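Local coordinates for putative sulfatase yidJ (Bacteroides fragilis, PDB 2QZU), which probably hydrolyses sulfate esters, acting as a calcium-binding arylsulfatase of the sulfatase family, at residues Q123-G128 with P221-V226; D250-C255 with Y271-I276; R420-V425 with F438-D443. All coordinates share one frame; numbering follows the deposited sequence.

Contact 1: Q123-G128 with P221-V226; sequences QGYNMG and PFALVV
P221 lays its CB over the middle of the Y125 ring, 3.5 Å from the ring centroid, a CH-pi contact in which the two side chains cross at about a right angle. One step along, four backbone hydrogen bonds join 126-128 to 221-225, the first of them to P221 O just before the strand; the short axes of strands 126-128 and 222-226 run 4.8 Å apart and only 3° from parallel. N126 N gives to P221 O and N126 O takes from A223 N, each at 2.9 Å; G128 repeats the pattern, its N bonding to A223 O at 3.0 Å and its O accepting from V225 N at 2.9 Å. N126 and G128 thus use both backbone polar atoms on this one neighbour, as alternate residues of a strand do in parallel pairing, while M127 turns its own to H168 on the far side. M127, present as selenomethionine, is bent at chi2 and chi3 (-67° and -65°), which sets SE 3.7 Å from A223 CB. L120 and S117 of helix 116-122 pack on this M127-A223 face, and Y211 of helix 200-213 touches N126, F222 and L224 on the other. Further out, a Schellman motif with G124 at positive phi ends helix 116-122 and delivers the chain to the strand, and Y125 OH is hydrogen-bonded to P28 O and T27 OG1. The tyrosine is therefore fixed at its hydroxyl as well as through its face, and the two segments are joined by backbone bonds and apolar packing, with no ion pair between them.

Contact 2: D250-C255 with Y271-I276; sequences DVEALC and YFRNNI
The short, weakly bonded helix 251-254 rests on the early turns of the long helix 267-299, and V251 and R273 are the nearest pair across them, with CA atoms 6.2 Å apart. E252 and R273 form a side-on salt bridge: R273 NE reaches E252 OE1 and R273 NH2 reaches E252 OE2, both at 3.1 Å and nearly straight, the first at 168°. Both oxygens are met on their syn sides, and the carboxylate and guanidinium planes lie 25° apart. The E252 chain, which starts away from the helix partner, is bent at chi2 (54°) to bring the carboxylate back, whereas R273 is extended from CG to NE. C255 SG sits over the centre of the guanidinium, 3.7 Å from R273 NH2, and also approaches the F272 ring obliquely. Beside this polar edge, V251 CG1 meets I276 CG2 at 3.7 Å, the two side chains running alongside one another in opposing senses, and L254 CD1 touches I276 CG1 at 3.8 Å. D250 is the N-cap of the short helix, its OD1 accepting from A253 N at 2.9 Å. R273 NH1 is bonded to the carbonyls of G269 and P262, so the remaining terminal nitrogen also has backbone partners. With carboxylate at one edge, carbonyls at NH1 and sulfur over one face, the guanidinium has little freedom to rotate, and its positive charge is probably well compensated.

Contact 3: R420-V425 with F438-D443; sequences RYTYAV and FDRTND
D439 OD1 accepts three hydrogen bonds: from R420 NE at 3.2 Å across the contact, and from T441 N at 3.0 Å and N442 N at 3.3 Å within its own segment. The bond from T441 N, which closes an Asx turn, comes in almost in line with the CG-OD1 bond, whereas N442 N arrives from well above the carboxylate plane. R420 NH2 completes a side-on salt bridge by reaching D439 OD2 at 2.8 Å, on its syn side; the guanidinium and carboxylate planes are 64° apart, so the two groups are strongly twisted. R420 gets there fully stretched, all four torsions within 4° of 180°, with CG passing 3.3 Å from T441 OG1. The hydroxyl of Y421 lies over the centre of that guanidinium, and the same tyrosine ring crosses D439 at a slant, Y421 CE1 lying 3.8 Å from D439 CB. T422 and F438 are a hydrogen-bonded antiparallel pair, T422 N to F438 O and back from F438 N to T422 O; R440 N then bonds to R420 O at 2.8 Å. R440 NH1 adds a weak bond to T422 OG1, while its NH2 is held by T418 O. These residues close the open end of the hairpin 421-428 with 431-439, whose second strand is an outer strand of the four-stranded antiparallel sheet; helix 455-471 packs on the Y421 and Y423 face, while F329 and E446 of flanking loops touch F438.

The three contacts follow one another along the chain and none touches another. Contact 1 lies on the far side of the chain's centre from both others, with centres about 40 Å from each; contacts 2 and 3 are closer, about 26 Å between centres and about 14 Å between nearest atoms. Contact 1 joins strands of the large mixed beta-sheet and contact 2 lies between helices 251-254 and 267-299, whereas contact 3 belongs to the separate four-stranded sheet. S76, predicted to become the 3-oxoalanine of the sulfatase active site but unmodified here, belongs to none of them. In the assembly, Y271 and N274 of contact 2 pack on Q220 and G124 of the second subunit, G124 being part of contact 1 in that copy.

Contact 1: Q123-G128 with P221-V226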
loop_
_atom_site.group_PDB
_atom_site.type_symbol
_atom_site.label_atom_id
_atom_site.label_comp_id
_atom_site.label_asym_id
_atom_site.label_seq_id
_atom_site.Cartn_x
_atom_site.Cartn_y
_atom_site.Cartn_z
ATOM N N GLN A 123 -30.605 -24.809 19.250
ATOM C CA GLN A 123 -31.443 -24.388 20.360
ATOM C C GLN A 123 -32.500 -23.367 19.941
ATOM O O GLN A 123 -33.115 -22.724 20.790
ATOM C CB GLN A 123 -30.590 -23.828 21.502
ATOM C CG GLN A 123 -29.594 -24.830 22.081
ATOM C CD GLN A 123 -30.234 -26.153 22.471
ATOM O OE1 GLN A 123 -31.241 -26.187 23.174
ATOM N NE2 GLN A 123 -29.640 -27.254 22.021
ATOM N N GLY A 124 -32.698 -23.215 18.633
ATOM C CA GLY A 124 -33.720 -22.308 18.132
ATOM C C GLY A 124 -33.372 -20.840 17.959
ATOM O O GLY A 124 -34.266 -20.009 17.781
ATOM N N TYR A 125 -32.084 -20.516 17.996
ATOM C CA TYR A 125 -31.649 -19.131 17.843
ATOM C C TYR A 125 -31.619 -18.682 16.392
ATOM O O TYR A 125 -31.329 -19.471 15.494
ATOM C CB TYR A 125 -30.244 -18.946 18.426
ATOM C CG TYR A 125 -30.200 -18.680 19.905
ATOM C CD1 TYR A 125 -30.755 -19.578 20.816
ATOM C CD2 TYR A 125 -29.585 -17.533 20.400
ATOM C CE1 TYR A 125 -30.699 -19.336 22.189
ATOM C CE2 TYR A 125 -29.523 -17.281 21.767
ATOM C CZ TYR A 125 -30.081 -18.184 22.654
ATOM O OH TYR A 125 -30.021 -17.922 24.002
ATOM N N ASN A 126 -31.933 -17.408 16.177
ATOM C CA ASN A 126 -31.887 -16.804 14.852
ATOM C C ASN A 126 -30.398 -16.463 14.770
ATOM O O ASN A 126 -29.877 -15.784 15.659
ATOM C CB ASN A 126 -32.720 -15.524 14.831
ATOM C CG ASN A 126 -33.595 -15.416 13.601
ATOM O OD1 ASN A 126 -33.139 -15.634 12.478
ATOM N ND2 ASN A 126 -34.860 -15.069 13.805
HETATM N N MSE A 127 -29.715 -16.925 13.724
HETATM C CA MSE A 127 -28.266 -16.708 13.599
HETATM C C MSE A 127 -27.802 -15.776 12.476
HETATM O O MSE A 127 -28.307 -15.836 11.358
HETATM C CB MSE A 127 -27.569 -18.058 13.406
HETATM C CG MSE A 127 -27.966 -19.134 14.403
HETATM SE SE MSE A 127 -27.396 -18.750 16.199
HETATM C CE MSE A 127 -25.476 -18.835 15.946
ATOM N N GLY A 128 -26.805 -14.947 12.777
ATOM C CA GLY A 128 -26.269 -14.032 11.779
ATOM C C GLY A 128 -24.773 -13.784 11.932
ATOM O O GLY A 128 -24.258 -13.724 13.047
ATOM N N PRO A 221 -34.833 -16.108 20.401
ATOM C CA PRO A 221 -33.558 -15.471 20.737
ATOM C C PRO A 221 -32.717 -15.351 19.465
ATOM O O PRO A 221 -33.028 -15.974 18.446
ATOM C CB PRO A 221 -32.923 -16.447 21.729
ATOM C CG PRO A 221 -34.093 -17.234 22.273
ATOM C CD PRO A 221 -34.953 -17.422 21.056
ATOM N N PHE A 222 -31.662 -14.548 19.518
ATOM C CA PHE A 222 -30.782 -14.410 18.366
ATOM C C PHE A 222 -29.328 -14.281 18.794
ATOM O O PHE A 222 -29.024 -13.906 19.931
ATOM C CB PHE A 222 -31.165 -13.191 17.508
ATOM C CG PHE A 222 -30.857 -11.861 18.150
ATOM C CD1 PHE A 222 -31.766 -11.262 19.017
ATOM C CD2 PHE A 222 -29.663 -11.199 17.868
ATOM C CE1 PHE A 222 -31.495 -10.016 19.592
ATOM C CE2 PHE A 222 -29.383 -9.953 18.438
ATOM C CZ PHE A 222 -30.301 -9.361 19.302
ATOM N N ALA A 223 -28.437 -14.627 17.873
ATOM C CA ALA A 223 -27.001 -14.521 18.084
ATOM C C ALA A 223 -26.467 -13.863 16.822
ATOM O O ALA A 223 -26.750 -14.315 15.712
ATOM C CB ALA A 223 -26.369 -15.906 18.267
ATOM N N LEU A 224 -25.712 -12.784 16.990
ATOM C CA LEU A 224 -25.142 -12.081 15.852
ATOM C C LEU A 224 -23.666 -11.819 16.086
ATOM O O LEU A 224 -23.265 -11.373 17.163
ATOM C CB LEU A 224 -25.860 -10.741 15.626
ATOM C CG LEU A 224 -25.251 -9.791 14.581
ATOM C CD1 LEU A 224 -25.505 -10.337 13.184
ATOM C CD2 LEU A 224 -25.861 -8.395 14.716
ATOM N N VAL A 225 -22.854 -12.122 15.084
ATOM C CA VAL A 225 -21.428 -11.857 15.166
ATOM C C VAL A 225 -21.140 -10.732 14.180
ATOM O O VAL A 225 -21.620 -10.756 13.047
ATOM C CB VAL A 225 -20.567 -13.080 14.754
ATOM C CG1 VAL A 225 -19.099 -12.676 14.700
ATOM C CG2 VAL A 225 -20.766 -14.225 15.733
ATOM N N VAL A 226 -20.386 -9.734 14.623
ATOM C CA VAL A 226 -19.992 -8.631 13.759
ATOM C C VAL A 226 -18.465 -8.650 13.853
ATOM O O VAL A 226 -17.895 -8.293 14.880
ATOM C CB VAL A 226 -20.546 -7.276 14.256
ATOM C CG1 VAL A 226 -20.137 -6.169 13.299
ATOM C CG2 VAL A 226 -22.064 -7.343 14.355
#

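Contact 2: D250-C255 with Y271-I276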
loop_
_atom_site.group_PDB
_atom_site.type_symbol
_atom_site.label_atom_id
_atom_site.label_comp_id
_atom_site.label_asym_id
_atom_site.label_seq_id
_atom_site.Cartn_x
_atom_site.Cartn_y
_atom_site.Cartn_z
ATOM N N ASP A 250 1.225 13.526 19.991
ATOM C CA ASP A 250 2.671 13.566 20.213
ATOM C C ASP A 250 3.168 12.122 20.212
ATOM O O ASP A 250 3.190 11.464 21.252
ATOM C CB ASP A 250 2.982 14.216 21.565
ATOM C CG ASP A 250 4.461 14.515 21.747
ATOM O OD1 ASP A 250 5.297 13.632 21.470
ATOM O OD2 ASP A 250 4.789 15.639 22.181
ATOM N N VAL A 251 3.566 11.637 19.042
ATOM C CA VAL A 251 4.035 10.263 18.905
ATOM C C VAL A 251 5.274 9.935 19.741
ATOM O O VAL A 251 5.346 8.877 20.370
ATOM C CB VAL A 251 4.316 9.934 17.419
ATOM C CG1 VAL A 251 4.804 8.510 17.280
ATOM C CG2 VAL A 251 3.047 10.134 16.602
ATOM N N GLU A 252 6.245 10.839 19.765
ATOM C CA GLU A 252 7.460 10.591 20.531
ATOM C C GLU A 252 7.141 10.375 22.012
ATOM O O GLU A 252 7.763 9.550 22.681
ATOM C CB GLU A 252 8.436 11.756 20.358
ATOM C CG GLU A 252 9.879 11.399 20.671
ATOM C CD GLU A 252 10.374 10.196 19.880
ATOM O OE1 GLU A 252 10.220 10.181 18.641
ATOM O OE2 GLU A 252 10.928 9.264 20.500
ATOM N N ALA A 253 6.153 11.107 22.514
ATOM C CA ALA A 253 5.752 10.986 23.911
ATOM C C ALA A 253 5.235 9.579 24.214
ATOM O O ALA A 253 5.369 9.083 25.332
ATOM C CB ALA A 253 4.676 12.015 24.232
ATOM N N LEU A 254 4.644 8.944 23.207
ATOM C CA LEU A 254 4.097 7.599 23.358
ATOM C C LEU A 254 5.173 6.558 23.643
ATOM O O LEU A 254 4.909 5.549 24.294
ATOM C CB LEU A 254 3.342 7.194 22.087
ATOM C CG LEU A 254 2.112 8.015 21.693
ATOM C CD1 LEU A 254 1.622 7.577 20.326
ATOM C CD2 LEU A 254 1.025 7.834 22.738
ATOM N N CYS A 255 6.384 6.810 23.156
ATOM C CA CYS A 255 7.493 5.880 23.328
ATOM C C CYS A 255 8.198 6.012 24.675
ATOM O O CYS A 255 9.111 5.247 24.986
ATOM C CB CYS A 255 8.503 6.073 22.195
ATOM S SG CYS A 255 7.784 5.953 20.536
ATOM N N TYR A 271 8.847 2.443 12.032
ATOM C CA TYR A 271 7.622 1.757 11.647
ATOM C C TYR A 271 6.538 2.024 12.693
ATOM O O TYR A 271 5.386 2.302 12.353
ATOM C CB TYR A 271 7.864 0.251 11.523
ATOM C CG TYR A 271 6.651 -0.513 11.024
ATOM C CD1 TYR A 271 6.166 -0.324 9.726
ATOM C CD2 TYR A 271 5.969 -1.400 11.857
ATOM C CE1 TYR A 271 5.032 -0.999 9.274
ATOM C CE2 TYR A 271 4.836 -2.079 11.416
ATOM C CZ TYR A 271 4.372 -1.876 10.127
ATOM O OH TYR A 271 3.247 -2.543 9.694
ATOM N N PHE A 272 6.907 1.939 13.969
ATOM C CA PHE A 272 5.942 2.181 15.034
ATOM C C PHE A 272 5.439 3.615 14.969
ATOM O O PHE A 272 4.233 3.868 14.946
ATOM C CB PHE A 272 6.571 1.938 16.408
ATOM C CG PHE A 272 5.641 2.224 17.551
ATOM C CD1 PHE A 272 4.714 1.272 17.965
ATOM C CD2 PHE A 272 5.661 3.462 18.187
ATOM C CE1 PHE A 272 3.815 1.551 18.995
ATOM C CE2 PHE A 272 4.767 3.753 19.216
ATOM C CZ PHE A 272 3.844 2.795 19.621
ATOM N N ARG A 273 6.380 4.553 14.933
ATOM C CA ARG A 273 6.072 5.977 14.891
ATOM C C ARG A 273 5.277 6.425 13.660
ATOM O O ARG A 273 4.454 7.335 13.744
ATOM C CB ARG A 273 7.375 6.776 14.981
ATOM C CG ARG A 273 8.132 6.586 16.290
ATOM C CD ARG A 273 9.488 7.279 16.248
ATOM N NE ARG A 273 10.158 7.301 17.547
ATOM C CZ ARG A 273 10.684 6.239 18.151
ATOM N NH1 ARG A 273 10.628 5.043 17.580
ATOM N NH2 ARG A 273 11.274 6.375 19.330
ATOM N N ASN A 274 5.526 5.784 12.523
ATOM C CA ASN A 274 4.860 6.131 11.271
ATOM C C ASN A 274 3.440 5.578 11.138
ATOM O O ASN A 274 2.689 6.018 10.271
ATOM C CB ASN A 274 5.700 5.627 10.091
ATOM C CG ASN A 274 5.272 6.226 8.765
ATOM O OD1 ASN A 274 5.353 5.572 7.726
ATOM N ND2 ASN A 274 4.831 7.478 8.793
ATOM N N ASN A 275 3.070 4.627 11.993
ATOM C CA ASN A 275 1.748 4.011 11.903
ATOM C C ASN A 275 0.827 4.107 13.118
ATOM O O ASN A 275 -0.361 3.794 13.014
ATOM C CB ASN A 275 1.903 2.532 11.532
ATOM C CG ASN A 275 2.441 2.337 10.131
ATOM O OD1 ASN A 275 1.719 2.516 9.147
ATOM N ND2 ASN A 275 3.716 1.982 10.030
ATOM N N ILE A 276 1.350 4.536 14.262
ATOM C CA ILE A 276 0.521 4.615 15.459
ATOM C C ILE A 276 -0.679 5.558 15.339
ATOM O O ILE A 276 -1.759 5.255 15.856
ATOM C CB ILE A 276 1.372 4.983 16.712
ATOM C CG1 ILE A 276 0.542 4.783 17.985
ATOM C CG2 ILE A 276 1.875 6.412 16.612
ATOM C CD1 ILE A 276 0.113 3.345 18.228
#

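Contact 3: R420-V425 with F438-D443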
loop_
_atom_site.group_PDB
_atom_site.type_symbol
_atom_site.label_atom_id
_atom_site.label_comp_id
_atom_site.label_asym_id
_atom_site.label_seq_id
_atom_site.Cartn_x
_atom_site.Cartn_y
_atom_site.Cartn_z
ATOM N N ARG A 420 2.178 -13.697 36.325
ATOM C CA ARG A 420 3.462 -13.018 36.490
ATOM C C ARG A 420 4.504 -13.360 35.431
ATOM O O ARG A 420 5.255 -12.484 34.988
ATOM C CB ARG A 420 4.053 -13.332 37.869
ATOM C CG ARG A 420 5.439 -12.730 38.081
ATOM C CD ARG A 420 6.021 -13.086 39.439
ATOM N NE ARG A 420 7.326 -12.460 39.636
ATOM C CZ ARG A 420 8.101 -12.653 40.700
ATOM N NH1 ARG A 420 7.709 -13.462 41.676
ATOM N NH2 ARG A 420 9.271 -12.037 40.786
ATOM N N TYR A 421 4.548 -14.625 35.024
ATOM C CA TYR A 421 5.531 -15.091 34.047
ATOM C C TYR A 421 4.990 -15.516 32.685
ATOM O O TYR A 421 3.851 -15.956 32.558
ATOM C CB TYR A 421 6.284 -16.303 34.611
ATOM C CG TYR A 421 7.059 -16.062 35.887
ATOM C CD1 TYR A 421 8.305 -15.438 35.860
ATOM C CD2 TYR A 421 6.547 -16.466 37.121
ATOM C CE1 TYR A 421 9.028 -15.224 37.035
ATOM C CE2 TYR A 421 7.260 -16.256 38.300
ATOM C CZ TYR A 421 8.497 -15.634 38.247
ATOM O OH TYR A 421 9.205 -15.421 39.410
ATOM N N THR A 422 5.833 -15.378 31.666
ATOM C CA THR A 422 5.503 -15.852 30.328
ATOM C C THR A 422 6.658 -16.802 30.028
ATOM O O THR A 422 7.818 -16.388 29.990
ATOM C CB THR A 422 5.463 -14.724 29.280
ATOM O OG1 THR A 422 4.361 -13.853 29.563
ATOM C CG2 THR A 422 5.277 -15.308 27.878
ATOM N N TYR A 423 6.333 -18.080 29.857
ATOM C CA TYR A 423 7.328 -19.114 29.590
ATOM C C TYR A 423 7.043 -19.769 28.250
ATOM O O TYR A 423 5.889 -20.021 27.910
ATOM C CB TYR A 423 7.274 -20.176 30.695
ATOM C CG TYR A 423 8.192 -21.362 30.487
ATOM C CD1 TYR A 423 9.563 -21.255 30.709
ATOM C CD2 TYR A 423 7.685 -22.594 30.069
ATOM C CE1 TYR A 423 10.409 -22.346 30.523
ATOM C CE2 TYR A 423 8.523 -23.692 29.880
ATOM C CZ TYR A 423 9.883 -23.558 30.110
ATOM O OH TYR A 423 10.718 -24.632 29.922
ATOM N N ALA A 424 8.092 -20.035 27.483
ATOM C CA ALA A 424 7.914 -20.684 26.195
ATOM C C ALA A 424 9.139 -21.496 25.816
ATOM O O ALA A 424 10.266 -21.146 26.168
ATOM C CB ALA A 424 7.631 -19.650 25.123
ATOM N N VAL A 425 8.906 -22.599 25.115
ATOM C CA VAL A 425 9.994 -23.439 24.643
ATOM C C VAL A 425 9.810 -23.604 23.146
ATOM O O VAL A 425 8.681 -23.620 22.643
ATOM C CB VAL A 425 10.005 -24.845 25.309
ATOM C CG1 VAL A 425 10.155 -24.708 26.817
ATOM C CG2 VAL A 425 8.742 -25.618 24.956
ATOM N N PHE A 438 10.113 -14.759 30.938
ATOM C CA PHE A 438 10.047 -13.343 31.279
ATOM C C PHE A 438 9.283 -13.159 32.582
ATOM O O PHE A 438 8.235 -13.777 32.790
ATOM C CB PHE A 438 9.317 -12.537 30.196
ATOM C CG PHE A 438 10.026 -12.488 28.877
ATOM C CD1 PHE A 438 9.449 -13.062 27.746
ATOM C CD2 PHE A 438 11.252 -11.843 28.752
ATOM C CE1 PHE A 438 10.086 -12.989 26.503
ATOM C CE2 PHE A 438 11.897 -11.765 27.523
ATOM C CZ PHE A 438 11.313 -12.339 26.395
ATOM N N ASP A 439 9.818 -12.313 33.456
ATOM C CA ASP A 439 9.179 -11.989 34.726
ATOM C C ASP A 439 8.521 -10.646 34.426
ATOM O O ASP A 439 9.186 -9.612 34.436
ATOM C CB ASP A 439 10.231 -11.814 35.825
ATOM C CG ASP A 439 9.621 -11.437 37.166
ATOM O OD1 ASP A 439 8.538 -10.811 37.181
ATOM O OD2 ASP A 439 10.231 -11.753 38.206
ATOM N N ARG A 440 7.220 -10.659 34.155
ATOM C CA ARG A 440 6.515 -9.429 33.806
ATOM C C ARG A 440 6.353 -8.409 34.932
ATOM O O ARG A 440 6.014 -7.253 34.680
ATOM C CB ARG A 440 5.152 -9.764 33.198
ATOM C CG ARG A 440 5.239 -10.663 31.968
ATOM C CD ARG A 440 3.981 -10.544 31.111
ATOM N NE ARG A 440 2.767 -10.778 31.886
ATOM C CZ ARG A 440 2.361 -11.971 32.316
ATOM N NH1 ARG A 440 3.069 -13.062 32.046
ATOM N NH2 ARG A 440 1.252 -12.067 33.032
ATOM N N THR A 441 6.594 -8.829 36.168
ATOM C CA THR A 441 6.486 -7.920 37.303
ATOM C C THR A 441 7.687 -6.975 37.319
ATOM O O THR A 441 7.527 -5.755 37.370
ATOM C CB THR A 441 6.438 -8.692 38.637
ATOM O OG1 THR A 441 5.260 -9.507 38.672
ATOM C CG2 THR A 441 6.416 -7.723 39.818
ATOM N N ASN A 442 8.888 -7.544 37.267
ATOM C CA ASN A 442 10.121 -6.754 37.277
ATOM C C ASN A 442 10.539 -6.315 35.876
ATOM O O ASN A 442 11.319 -5.376 35.716
ATOM C CB ASN A 442 11.267 -7.566 37.896
ATOM C CG ASN A 442 11.194 -7.629 39.410
ATOM O OD1 ASN A 442 11.275 -6.606 40.091
ATOM N ND2 ASN A 442 11.047 -8.835 39.946
ATOM N N ASP A 443 10.011 -7.000 34.870
ATOM C CA ASP A 443 10.345 -6.728 33.474
ATOM C C ASP A 443 9.050 -6.749 32.659
ATOM O O ASP A 443 8.833 -7.642 31.841
ATOM C CB ASP A 443 11.329 -7.816 33.010
ATOM C CG ASP A 443 11.689 -7.720 31.539
ATOM O OD1 ASP A 443 11.856 -6.599 31.020
ATOM O OD2 ASP A 443 11.833 -8.790 30.906
#